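Local coordinates for protein endo-alpha-mannosidase (Bacteroides thetaiotaomicron, PDB 4ACY) that hydrolyses alpha-mannosidic linkages as a family GH99 endo-acting glycoside hydrolase, probably cleaving within the mannose-containing chains of N-glycans, at residues 162-167 with 201-206; 190-195 with 240-245; 205-208 with 214-217. All coordinates share one frame; numbering follows the deposited sequence.

Contact 1 (162-167 with 201-206); sequences QTVREN and AEWAKL
Trp203 and Leu206, about one turn apart on helix 200-207, face Val164 and Arg165 of helix 161-175. The two helices belong to the outer layer of the TIM barrel, one following strand 148-153 and the other strand 189-192. Their local axes approach to 10.2 Å and diverge by 36°, and side chains of Val164, Trp203 and Leu206 fill the gap between them. Trp203 offers the far end of its benzo ring: CH2 lies 4.0 Å from Val164 CG2, and the methyl sits at the ring edge, near its plane, rather than over a face. As whole side chains, Val164 and Trp203 cross at about a right angle. The indole N-H of Trp203 is spent on Ser195 O, which should fix the rotation of the ring and hold this edge toward the valine. Further along, Leu206 makes the larger share of the contact. With CG anti to the backbone N (chi1 -179°), its fork reaches between the two neighbours. Leu206 CD2 touches Val164 CG1 at 3.9 Å; the same valine methyl also skirts the indole edge at Trp203 CZ3, whereas CG2 packs on the tryptophan alone of the two. Leu206 CD1 lies against the aliphatic part of Arg165, 3.6 Å from CB and 3.7 Å from CG. The extended arginine chain carries its guanidinium beyond the leucine, where NE and NH2 bond to Ile213 O and Ser214 O in the loop that follows helix 200-207. Across the helices the contact is therefore entirely dispersive: an arginine contributes its methylenes to an apolar seam while its charged end serves backbone carbonyls elsewhere.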
ATOM      1  N   GLN A 162      14.935  -0.852 -16.975  1.00 21.70           N
ATOM      2  CA  GLN A 162      15.172  -2.222 -17.439  1.00 22.53           C
ATOM      3  C   GLN A 162      14.775  -3.290 -16.421  1.00 21.84           C
ATOM      4  O   GLN A 162      14.145  -4.275 -16.776  1.00 21.57           O
ATOM      5  CB  GLN A 162      16.630  -2.428 -17.895  1.00 23.83           C
ATOM      6  CG  GLN A 162      16.953  -3.851 -18.395  1.00 25.70           C
ATOM      7  CD  GLN A 162      16.054  -4.311 -19.556  1.00 27.28           C
ATOM      8  OE1 GLN A 162      15.749  -3.544 -20.481  1.00 29.56           O
ATOM      9  NE2 GLN A 162      15.630  -5.566 -19.505  1.00 28.17           N
ATOM     10  N   THR A 163      15.129  -3.102 -15.153  1.00 21.34           N
ATOM     11  CA  THR A 163      14.825  -4.142 -14.173  1.00 20.31           C
ATOM     12  C   THR A 163      13.337  -4.089 -13.790  1.00 19.36           C
ATOM     13  O   THR A 163      12.737  -5.111 -13.462  1.00 19.35           O
ATOM     14  CB  THR A 163      15.746  -4.102 -12.935  1.00 20.61           C
ATOM     15  OG1 THR A 163      15.605  -2.846 -12.273  1.00 21.04           O
ATOM     16  CG2 THR A 163      17.228  -4.306 -13.347  1.00 21.21           C
ATOM     17  N   VAL A 164      12.739  -2.906 -13.871  1.00 19.28           N
ATOM     18  CA  VAL A 164      11.276  -2.811 -13.699  1.00 18.78           C
ATOM     19  C   VAL A 164      10.589  -3.591 -14.835  1.00 18.95           C
ATOM     20  O   VAL A 164       9.675  -4.372 -14.581  1.00 18.62           O
ATOM     21  CB  VAL A 164      10.784  -1.349 -13.590  1.00 18.51           C
ATOM     22  CG1 VAL A 164       9.246  -1.259 -13.666  1.00 18.29           C
ATOM     23  CG2 VAL A 164      11.297  -0.715 -12.287  1.00 18.49           C
ATOM     24  N   ARG A 165      11.060  -3.420 -16.074  1.00 19.44           N
ATOM     25  CA  ARG A 165      10.522  -4.205 -17.192  1.00 20.03           C
ATOM     26  C   ARG A 165      10.585  -5.693 -16.897  1.00 19.80           C
ATOM     27  O   ARG A 165       9.607  -6.406 -17.080  1.00 19.20           O
ATOM     28  CB  ARG A 165      11.238  -3.899 -18.518  1.00 20.39           C
ATOM     29  CG  ARG A 165      10.418  -4.360 -19.734  1.00 21.69           C
ATOM     30  CD  ARG A 165      11.169  -4.152 -21.044  1.00 23.14           C
ATOM     31  NE  ARG A 165      10.270  -4.078 -22.213  1.00 23.84           N
ATOM     32  CZ  ARG A 165       9.664  -5.113 -22.794  1.00 23.92           C
ATOM     33  NH1 ARG A 165       9.824  -6.350 -22.343  1.00 24.69           N
ATOM     34  NH2 ARG A 165       8.874  -4.905 -23.842  1.00 24.15           N
ATOM     35  N   GLU A 166      11.733  -6.158 -16.409  1.00 20.15           N
ATOM     36  CA  GLU A 166      11.919  -7.579 -16.132  1.00 20.90           C
ATOM     37  C   GLU A 166      10.940  -8.064 -15.072  1.00 20.09           C
ATOM     38  O   GLU A 166      10.443  -9.198 -15.127  1.00 19.57           O
ATOM     39  CB  GLU A 166      13.355  -7.861 -15.685  1.00 22.14           C
ATOM     40  CG  GLU A 166      14.410  -7.570 -16.760  1.00 24.47           C
ATOM     41  CD  GLU A 166      15.835  -7.539 -16.211  1.00 26.46           C
ATOM     42  OE1 GLU A 166      16.041  -7.800 -15.007  1.00 28.89           O
ATOM     43  OE2 GLU A 166      16.756  -7.231 -16.989  1.00 28.17           O
ATOM     44  N   ASN A 167      10.675  -7.197 -14.097  1.00 19.72           N
ATOM     45  CA  ASN A 167       9.711  -7.525 -13.042  1.00 19.34           C
ATOM     46  C   ASN A 167       8.265  -7.553 -13.501  1.00 19.17           C
ATOM     47  O   ASN A 167       7.494  -8.407 -13.049  1.00 18.60           O
ATOM     48  CB  ASN A 167       9.877  -6.603 -11.839  1.00 19.24           C
ATOM     49  CG  ASN A 167      10.977  -7.077 -10.922  1.00 19.14           C
ATOM     50  OD1 ASN A 167      10.744  -7.888 -10.032  1.00 19.09           O
ATOM     51  ND2 ASN A 167      12.197  -6.604 -11.166  1.00 18.98           N
ATOM     52  N   ALA A 201      12.631  10.989 -18.143  1.00 25.38           N
ATOM     53  CA  ALA A 201      13.166  10.596 -19.448  1.00 25.52           C
ATOM     54  C   ALA A 201      13.583   9.127 -19.496  1.00 25.69           C
ATOM     55  O   ALA A 201      13.502   8.491 -20.546  1.00 26.47           O
ATOM     56  CB  ALA A 201      14.326  11.509 -19.858  1.00 25.37           C
ATOM     57  N   GLU A 202      14.031   8.593 -18.357  1.00 25.02           N
ATOM     58  CA  GLU A 202      14.352   7.177 -18.239  1.00 24.55           C
ATOM     59  C   GLU A 202      13.087   6.311 -18.229  1.00 22.72           C
ATOM     60  O   GLU A 202      13.044   5.278 -18.901  1.00 22.30           O
ATOM     61  CB  GLU A 202      15.211   6.903 -16.999  1.00 25.56           C
ATOM     62  CG  GLU A 202      16.605   7.575 -17.029  1.00 27.50           C
ATOM     63  CD  GLU A 202      17.317   7.392 -18.352  1.00 28.70           C
ATOM     64  OE1 GLU A 202      17.469   6.236 -18.798  1.00 30.15           O
ATOM     65  OE2 GLU A 202      17.727   8.412 -18.952  1.00 30.99           O
ATOM     66  N   TRP A 203      12.066   6.745 -17.489  1.00 21.95           N
ATOM     67  CA  TRP A 203      10.764   6.056 -17.498  1.00 20.86           C
ATOM     68  C   TRP A 203      10.175   6.013 -18.914  1.00 21.26           C
ATOM     69  O   TRP A 203       9.571   5.018 -19.303  1.00 21.28           O
ATOM     70  CB  TRP A 203       9.754   6.733 -16.571  1.00 19.84           C
ATOM     71  CG  TRP A 203       9.958   6.465 -15.104  1.00 18.99           C
ATOM     72  CD1 TRP A 203      10.136   7.401 -14.119  1.00 18.95           C
ATOM     73  CD2 TRP A 203       9.974   5.189 -14.452  1.00 18.35           C
ATOM     74  NE1 TRP A 203      10.268   6.784 -12.890  1.00 18.19           N
ATOM     75  CE2 TRP A 203      10.175   5.427 -13.067  1.00 18.18           C
ATOM     76  CE3 TRP A 203       9.841   3.861 -14.896  1.00 18.15           C
ATOM     77  CZ2 TRP A 203      10.240   4.392 -12.137  1.00 17.82           C
ATOM     78  CZ3 TRP A 203       9.911   2.832 -13.963  1.00 18.12           C
ATOM     79  CH2 TRP A 203      10.126   3.108 -12.599  1.00 17.71           C
ATOM     80  N   ALA A 204      10.352   7.099 -19.667  1.00 21.57           N
ATOM     81  CA  ALA A 204       9.790   7.207 -21.022  1.00 21.76           C
ATOM     82  C   ALA A 204      10.285   6.101 -21.954  1.00 22.34           C
ATOM     83  O   ALA A 204       9.560   5.675 -22.855  1.00 21.99           O
ATOM     84  CB  ALA A 204      10.059   8.589 -21.610  1.00 21.94           C
ATOM     85  N   LYS A 205      11.504   5.617 -21.722  1.00 22.84           N
ATOM     86  CA  LYS A 205      12.045   4.495 -22.499  1.00 23.00           C
ATOM     87  C   LYS A 205      11.195   3.236 -22.346  1.00 22.77           C
ATOM     88  O   LYS A 205      11.134   2.393 -23.241  1.00 23.52           O
ATOM     89  CB  LYS A 205      13.482   4.197 -22.078  1.00 23.85           C
ATOM     90  CG  LYS A 205      14.445   5.321 -22.425  1.00 25.08           C
ATOM     91  CD  LYS A 205      15.811   5.068 -21.837  1.00 26.04           C
ATOM     92  CE  LYS A 205      16.811   6.074 -22.376  1.00 27.09           C
ATOM     93  NZ  LYS A 205      18.113   5.884 -21.673  1.00 28.08           N
ATOM     94  N   LEU A 206      10.564   3.116 -21.183  1.00 21.34           N
ATOM     95  CA  LEU A 206       9.732   1.975 -20.840  1.00 20.82           C
ATOM     96  C   LEU A 206       8.246   2.222 -21.146  1.00 20.10           C
ATOM     97  O   LEU A 206       7.539   1.292 -21.552  1.00 20.12           O
ATOM     98  CB  LEU A 206       9.915   1.647 -19.342  1.00 20.77           C
ATOM     99  CG  LEU A 206       9.142   0.456 -18.792  1.00 20.88           C
ATOM    100  CD1 LEU A 206       9.625  -0.800 -19.488  1.00 21.68           C
ATOM    101  CD2 LEU A 206       9.319   0.339 -17.270  1.00 20.98           C
TER

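Contact 2 (190-195 with 240-245); sequences FFIYDS and ACMDGF
Met242, present as selenomethionine, extends its terminal methyl to Ile192 and Ser195, linking two parts of the TIM barrel that are not adjacent in the sheet: strand 189-192 and the connection entering strand 244-246, with strand 223-227 between them. The Met242 chain leaves the backbone with CG anti to the carbonyl carbon and bends at its last torsion (chi3 130°), which presents CE, not SE, to both partners. Ile192 approaches at a slant with its longer branch, and its CD1 stops 4.0 Å from Met242 CE. Trp203 and Phe207 of helix 200-207 also pack on Ile192, so this side chain belongs to the layer between strands and helices, whereas the neighbouring Phe191 meets Phe45 and Tyr246 edge-to-face. Ser195 comes from the far end of a type II beta turn that begins at Ile192, and the turn brings both residues to the same methyl. On the other segment, a Schellman motif at Cys241 ends the preceding helix just before Met242. The hydroxyl of Ser195 is engaged by Leu227 N on strand 223-227, yet its OG and CB lie almost equally near the selenomethionine methyl, with Ser195 CB 3.9 Å from Met242 CE.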
ATOM      1  N   PHE A 190      -0.217  -1.270 -11.905  1.00 15.95           N
ATOM      2  CA  PHE A 190       0.992  -1.315 -11.084  1.00 15.53           C
ATOM      3  C   PHE A 190       1.207   0.048 -10.426  1.00 15.31           C
ATOM      4  O   PHE A 190       1.222   1.085 -11.123  1.00 15.05           O
ATOM      5  CB  PHE A 190       2.216  -1.616 -11.957  1.00 15.77           C
ATOM      6  CG  PHE A 190       2.237  -3.003 -12.539  1.00 15.73           C
ATOM      7  CD1 PHE A 190       1.571  -3.283 -13.734  1.00 16.11           C
ATOM      8  CD2 PHE A 190       2.947  -4.019 -11.915  1.00 16.10           C
ATOM      9  CE1 PHE A 190       1.608  -4.583 -14.288  1.00 16.48           C
ATOM     10  CE2 PHE A 190       2.979  -5.313 -12.449  1.00 16.18           C
ATOM     11  CZ  PHE A 190       2.310  -5.594 -13.643  1.00 16.15           C
ATOM     12  N   PHE A 191       1.401   0.042  -9.102  1.00 14.67           N
ATOM     13  CA  PHE A 191       1.862   1.230  -8.379  1.00 14.32           C
ATOM     14  C   PHE A 191       3.369   1.146  -8.299  1.00 14.25           C
ATOM     15  O   PHE A 191       3.934   0.058  -8.154  1.00 14.33           O
ATOM     16  CB  PHE A 191       1.297   1.282  -6.955  1.00 14.01           C
ATOM     17  CG  PHE A 191      -0.194   1.491  -6.888  1.00 14.35           C
ATOM     18  CD1 PHE A 191      -0.723   2.761  -6.863  1.00 14.00           C
ATOM     19  CD2 PHE A 191      -1.064   0.397  -6.840  1.00 14.50           C
ATOM     20  CE1 PHE A 191      -2.119   2.978  -6.780  1.00 14.38           C
ATOM     21  CE2 PHE A 191      -2.450   0.586  -6.766  1.00 14.68           C
ATOM     22  CZ  PHE A 191      -2.984   1.875  -6.755  1.00 14.83           C
ATOM     23  N   ILE A 192       4.032   2.290  -8.426  1.00 14.27           N
ATOM     24  CA  ILE A 192       5.486   2.311  -8.372  1.00 14.69           C
ATOM     25  C   ILE A 192       5.928   3.288  -7.286  1.00 14.76           C
ATOM     26  O   ILE A 192       5.874   4.507  -7.455  1.00 14.43           O
ATOM     27  CB  ILE A 192       6.138   2.668  -9.726  1.00 15.26           C
ATOM     28  CG1 ILE A 192       5.626   1.765 -10.856  1.00 15.68           C
ATOM     29  CG2 ILE A 192       7.664   2.548  -9.600  1.00 14.70           C
ATOM     30  CD1 ILE A 192       6.101   2.205 -12.272  1.00 15.84           C
ATOM     31  N   TYR A 193       6.352   2.733  -6.158  1.00 14.77           N
ATOM     32  CA  TYR A 193       6.721   3.532  -4.992  1.00 15.09           C
ATOM     33  C   TYR A 193       8.021   4.306  -5.232  1.00 15.24           C
ATOM     34  O   TYR A 193       8.979   3.771  -5.810  1.00 15.39           O
ATOM     35  CB  TYR A 193       6.803   2.630  -3.757  1.00 15.41           C
ATOM     36  CG  TYR A 193       7.181   3.358  -2.481  1.00 15.79           C
ATOM     37  CD1 TYR A 193       6.206   3.896  -1.645  1.00 16.34           C
ATOM     38  CD2 TYR A 193       8.509   3.462  -2.091  1.00 16.49           C
ATOM     39  CE1 TYR A 193       6.564   4.564  -0.443  1.00 16.57           C
ATOM     40  CE2 TYR A 193       8.870   4.113  -0.913  1.00 16.68           C
ATOM     41  CZ  TYR A 193       7.896   4.658  -0.096  1.00 17.05           C
ATOM     42  OH  TYR A 193       8.264   5.305   1.084  1.00 17.34           O
ATOM     43  N   ASP A 194       8.025   5.578  -4.821  1.00 15.58           N
ATOM     44  CA  ASP A 194       9.185   6.461  -4.994  1.00 16.24           C
ATOM     45  C   ASP A 194       9.663   6.430  -6.456  1.00 16.25           C
ATOM     46  O   ASP A 194      10.859   6.455  -6.744  1.00 16.42           O
ATOM     47  CB  ASP A 194      10.331   6.066  -4.031  1.00 16.65           C
ATOM     48  CG  ASP A 194      10.173   6.674  -2.629  1.00 17.42           C
ATOM     49  OD1 ASP A 194       9.150   7.335  -2.356  1.00 17.89           O
ATOM     50  OD2 ASP A 194      11.076   6.467  -1.790  1.00 17.63           O
ATOM     51  N   SER A 195       8.717   6.378  -7.392  1.00 16.68           N
ATOM     52  CA  SER A 195       9.097   6.301  -8.801  1.00 17.73           C
ATOM     53  C   SER A 195       9.905   7.518  -9.237  1.00 18.42           C
ATOM     54  O   SER A 195      10.707   7.433 -10.174  1.00 19.06           O
ATOM     55  CB  SER A 195       7.869   6.159  -9.688  1.00 17.53           C
ATOM     56  OG  SER A 195       6.921   7.159  -9.400  1.00 17.86           O
ATOM     57  N   ALA A 240       7.017  11.165 -18.088  1.00 21.51           N
ATOM     58  CA  ALA A 240       7.376   9.772 -17.855  1.00 20.99           C
ATOM     59  C   ALA A 240       6.478   8.811 -18.638  1.00 20.55           C
ATOM     60  O   ALA A 240       6.767   7.616 -18.709  1.00 20.33           O
ATOM     61  CB  ALA A 240       7.302   9.457 -16.358  1.00 20.72           C
ATOM     62  N   CYS A 241       5.390   9.335 -19.202  1.00 21.07           N
ATOM     63  CA  CYS A 241       4.399   8.547 -19.950  1.00 21.56           C
ATOM     64  C   CYS A 241       3.674   7.520 -19.079  1.00 21.44           C
ATOM     65  O   CYS A 241       3.210   6.484 -19.564  1.00 20.81           O
ATOM     66  CB  CYS A 241       5.022   7.876 -21.185  1.00 22.22           C
ATOM     67  SG  CYS A 241       5.569   9.098 -22.403  1.00 24.52           S
HETATM   68  N   MSE A 242       3.568   7.822 -17.789  1.00 21.67           N
HETATM   69  CA  MSE A 242       2.779   6.995 -16.896  1.00 21.43           C
HETATM   70  C   MSE A 242       1.305   7.249 -17.107  1.00 20.80           C
HETATM   71  O   MSE A 242       0.910   8.282 -17.649  1.00 20.86           O
HETATM   72  CB  MSE A 242       3.156   7.280 -15.453  1.00 22.80           C
HETATM   73  CG  MSE A 242       4.577   7.007 -15.226  1.00 24.26           C
HETATM   74 SE   MSE A 242       5.138   7.757 -13.541  1.00 29.35          SE
HETATM   75  CE  MSE A 242       5.899   6.087 -13.087  1.00 25.36           C
ATOM     76  N   ASP A 243       0.488   6.309 -16.648  1.00 19.94           N
ATOM     77  CA  ASP A 243      -0.957   6.390 -16.823  1.00 19.63           C
ATOM     78  C   ASP A 243      -1.663   7.135 -15.715  1.00 19.36           C
ATOM     79  O   ASP A 243      -2.835   7.505 -15.852  1.00 20.02           O
ATOM     80  CB  ASP A 243      -1.515   4.979 -16.946  1.00 19.37           C
ATOM     81  CG  ASP A 243      -0.889   4.244 -18.088  1.00 19.69           C
ATOM     82  OD1 ASP A 243      -1.345   4.459 -19.235  1.00 20.82           O
ATOM     83  OD2 ASP A 243       0.080   3.494 -17.860  1.00 18.72           O
ATOM     84  N   GLY A 244      -0.959   7.339 -14.608  1.00 19.14           N
ATOM     85  CA  GLY A 244      -1.556   8.038 -13.496  1.00 17.43           C
ATOM     86  C   GLY A 244      -0.610   8.213 -12.332  1.00 17.25           C
ATOM     87  O   GLY A 244       0.597   7.973 -12.447  1.00 16.94           O
ATOM     88  N   PHE A 245      -1.184   8.631 -11.211  1.00 16.99           N
ATOM     89  CA  PHE A 245      -0.379   8.950 -10.023  1.00 16.60           C
ATOM     90  C   PHE A 245      -1.116   8.674  -8.726  1.00 15.96           C
ATOM     91  O   PHE A 245      -2.341   8.766  -8.665  1.00 16.48           O
ATOM     92  CB  PHE A 245       0.090  10.418 -10.052  1.00 17.04           C
ATOM     93  CG  PHE A 245      -1.014  11.413 -10.225  1.00 17.56           C
ATOM     94  CD1 PHE A 245      -1.494  11.722 -11.498  1.00 18.08           C
ATOM     95  CD2 PHE A 245      -1.551  12.086  -9.125  1.00 17.94           C
ATOM     96  CE1 PHE A 245      -2.524  12.666 -11.666  1.00 18.05           C
ATOM     97  CE2 PHE A 245      -2.570  13.036  -9.288  1.00 18.01           C
ATOM     98  CZ  PHE A 245      -3.052  13.323 -10.561  1.00 17.79           C
TER

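Contact 3 (205-208 with 214-217); sequences KLFA and SVRN
At the end of helix 200-207 the chain doubles back so closely that Leu206 CA and Ser214 CA are 4.2 Å apart, and Val215 N bonds to Leu206 O at 3.0 Å. Two side chains serve the next carbonyls. Ser214 OG accepts from Arg216 N at 2.9 Å, which closes an ST turn in the returning segment, and donates to Ala208 O at 2.8 Å. Arg216, bent at chi2 (-52°), brings NE to Phe207 O in a nearly straight bond of 2.7 Å; the oxygen lies in the guanidinium plane. Phe207 CD1 sits over one guanidinium face, but ring and guanidinium planes are 48° apart. Val215 splits its methyls, CG1 against Leu206 CD1 at 3.8 Å and CG2 at the edge of the Phe207 ring. The outer nitrogens of Arg216 pair with Asp221 and Asp243, and NH2 also with Cys241 O. With a leucine in place of this arginine, Phe207 O and Cys241 O would probably lose this donor and both aspartates their shared positive partner. Three successive carbonyls at the helix end thus each find a donor, and the arginine charge is likely to be stabilised there by the carboxylates and the carbonyl end of the helix.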
ATOM      1  N   LYS A 205      11.504   5.617 -21.722  1.00 22.84           N
ATOM      2  CA  LYS A 205      12.045   4.495 -22.499  1.00 23.00           C
ATOM      3  C   LYS A 205      11.195   3.236 -22.346  1.00 22.77           C
ATOM      4  O   LYS A 205      11.134   2.393 -23.241  1.00 23.52           O
ATOM      5  CB  LYS A 205      13.482   4.197 -22.078  1.00 23.85           C
ATOM      6  CG  LYS A 205      14.445   5.321 -22.425  1.00 25.08           C
ATOM      7  CD  LYS A 205      15.811   5.068 -21.837  1.00 26.04           C
ATOM      8  CE  LYS A 205      16.811   6.074 -22.376  1.00 27.09           C
ATOM      9  NZ  LYS A 205      18.113   5.884 -21.673  1.00 28.08           N
ATOM     10  N   LEU A 206      10.564   3.116 -21.183  1.00 21.34           N
ATOM     11  CA  LEU A 206       9.732   1.975 -20.840  1.00 20.82           C
ATOM     12  C   LEU A 206       8.246   2.222 -21.146  1.00 20.10           C
ATOM     13  O   LEU A 206       7.539   1.292 -21.552  1.00 20.12           O
ATOM     14  CB  LEU A 206       9.915   1.647 -19.342  1.00 20.77           C
ATOM     15  CG  LEU A 206       9.142   0.456 -18.792  1.00 20.88           C
ATOM     16  CD1 LEU A 206       9.625  -0.800 -19.488  1.00 21.68           C
ATOM     17  CD2 LEU A 206       9.319   0.339 -17.270  1.00 20.98           C
ATOM     18  N   PHE A 207       7.784   3.463 -20.972  1.00 20.03           N
ATOM     19  CA  PHE A 207       6.346   3.758 -21.000  1.00 20.26           C
ATOM     20  C   PHE A 207       5.845   4.582 -22.200  1.00 20.86           C
ATOM     21  O   PHE A 207       4.641   4.672 -22.416  1.00 19.98           O
ATOM     22  CB  PHE A 207       5.899   4.440 -19.695  1.00 20.13           C
ATOM     23  CG  PHE A 207       6.058   3.592 -18.461  1.00 20.20           C
ATOM     24  CD1 PHE A 207       5.747   2.233 -18.472  1.00 20.21           C
ATOM     25  CD2 PHE A 207       6.489   4.174 -17.264  1.00 20.07           C
ATOM     26  CE1 PHE A 207       5.878   1.456 -17.315  1.00 20.38           C
ATOM     27  CE2 PHE A 207       6.620   3.400 -16.104  1.00 19.96           C
ATOM     28  CZ  PHE A 207       6.324   2.044 -16.136  1.00 20.03           C
ATOM     29  N   ALA A 208       6.748   5.219 -22.947  1.00 21.74           N
ATOM     30  CA  ALA A 208       6.349   5.881 -24.202  1.00 23.29           C
ATOM     31  C   ALA A 208       6.114   4.826 -25.277  1.00 23.81           C
ATOM     32  O   ALA A 208       6.796   3.801 -25.313  1.00 23.77           O
ATOM     33  CB  ALA A 208       7.406   6.885 -24.658  1.00 23.46           C
ATOM     34  N   SER A 214      10.040  -0.221 -24.700  1.00 23.14           N
ATOM     35  CA  SER A 214       8.626  -0.004 -24.380  1.00 22.19           C
ATOM     36  C   SER A 214       7.869  -1.290 -24.103  1.00 21.82           C
ATOM     37  O   SER A 214       8.095  -2.320 -24.750  1.00 22.07           O
ATOM     38  CB  SER A 214       7.911   0.770 -25.488  1.00 22.91           C
ATOM     39  OG  SER A 214       6.569   1.046 -25.113  1.00 22.44           O
ATOM     40  N   VAL A 215       6.975  -1.229 -23.124  1.00 20.96           N
ATOM     41  CA  VAL A 215       6.014  -2.315 -22.899  1.00 20.16           C
ATOM     42  C   VAL A 215       4.658  -1.991 -23.544  1.00 19.39           C
ATOM     43  O   VAL A 215       3.718  -2.791 -23.482  1.00 19.85           O
ATOM     44  CB  VAL A 215       5.788  -2.598 -21.383  1.00 20.37           C
ATOM     45  CG1 VAL A 215       7.015  -3.258 -20.785  1.00 20.81           C
ATOM     46  CG2 VAL A 215       5.432  -1.330 -20.635  1.00 20.57           C
ATOM     47  N   ARG A 216       4.552  -0.813 -24.142  1.00 18.94           N
ATOM     48  CA  ARG A 216       3.278  -0.379 -24.686  1.00 19.33           C
ATOM     49  C   ARG A 216       2.920  -1.256 -25.874  1.00 20.09           C
ATOM     50  O   ARG A 216       3.751  -1.515 -26.755  1.00 20.34           O
ATOM     51  CB  ARG A 216       3.302   1.088 -25.097  1.00 19.08           C
ATOM     52  CG  ARG A 216       3.512   2.101 -23.953  1.00 18.94           C
ATOM     53  CD  ARG A 216       2.533   1.867 -22.815  1.00 18.45           C
ATOM     54  NE  ARG A 216       2.684   2.884 -21.768  1.00 18.46           N
ATOM     55  CZ  ARG A 216       1.986   2.898 -20.633  1.00 17.88           C
ATOM     56  NH1 ARG A 216       1.073   1.971 -20.394  1.00 17.86           N
ATOM     57  NH2 ARG A 216       2.198   3.861 -19.742  1.00 17.57           N
ATOM     58  N   ASN A 217       1.686  -1.744 -25.844  1.00 20.06           N
ATOM     59  CA  ASN A 217       1.138  -2.597 -26.896  1.00 20.47           C
ATOM     60  C   ASN A 217       1.837  -3.940 -27.029  1.00 20.90           C
ATOM     61  O   ASN A 217       1.769  -4.597 -28.072  1.00 22.37           O
ATOM     62  CB  ASN A 217       1.035  -1.821 -28.210  1.00 20.54           C
ATOM     63  CG  ASN A 217       0.101  -0.644 -28.084  1.00 20.85           C
ATOM     64  OD1 ASN A 217      -0.990  -0.757 -27.507  1.00 21.01           O
ATOM     65  ND2 ASN A 217       0.520   0.497 -28.607  1.00 21.43           N
TER

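Overall arrangement
Helix 200-207 joins all three sites: contacts 1 and 3 share its last turn, and its Trp203 and Phe207 pack on residues of contact 2. Contact 2 lies deepest, about 14 Å from the centre of the chain to its own centre, while contact 1 is also buried but farther out, between two helices of the outer layer. Both are apolar across their segments. Contact 3, about 24 Å out and partly buried, relies instead on backbone carbonyls, a hydroxyl and a guanidinium. Polar ties run between the sites rather than within the apolar ones: an arginine of contact 1 links it to contact 3, and one of contact 3 links it to contact 2.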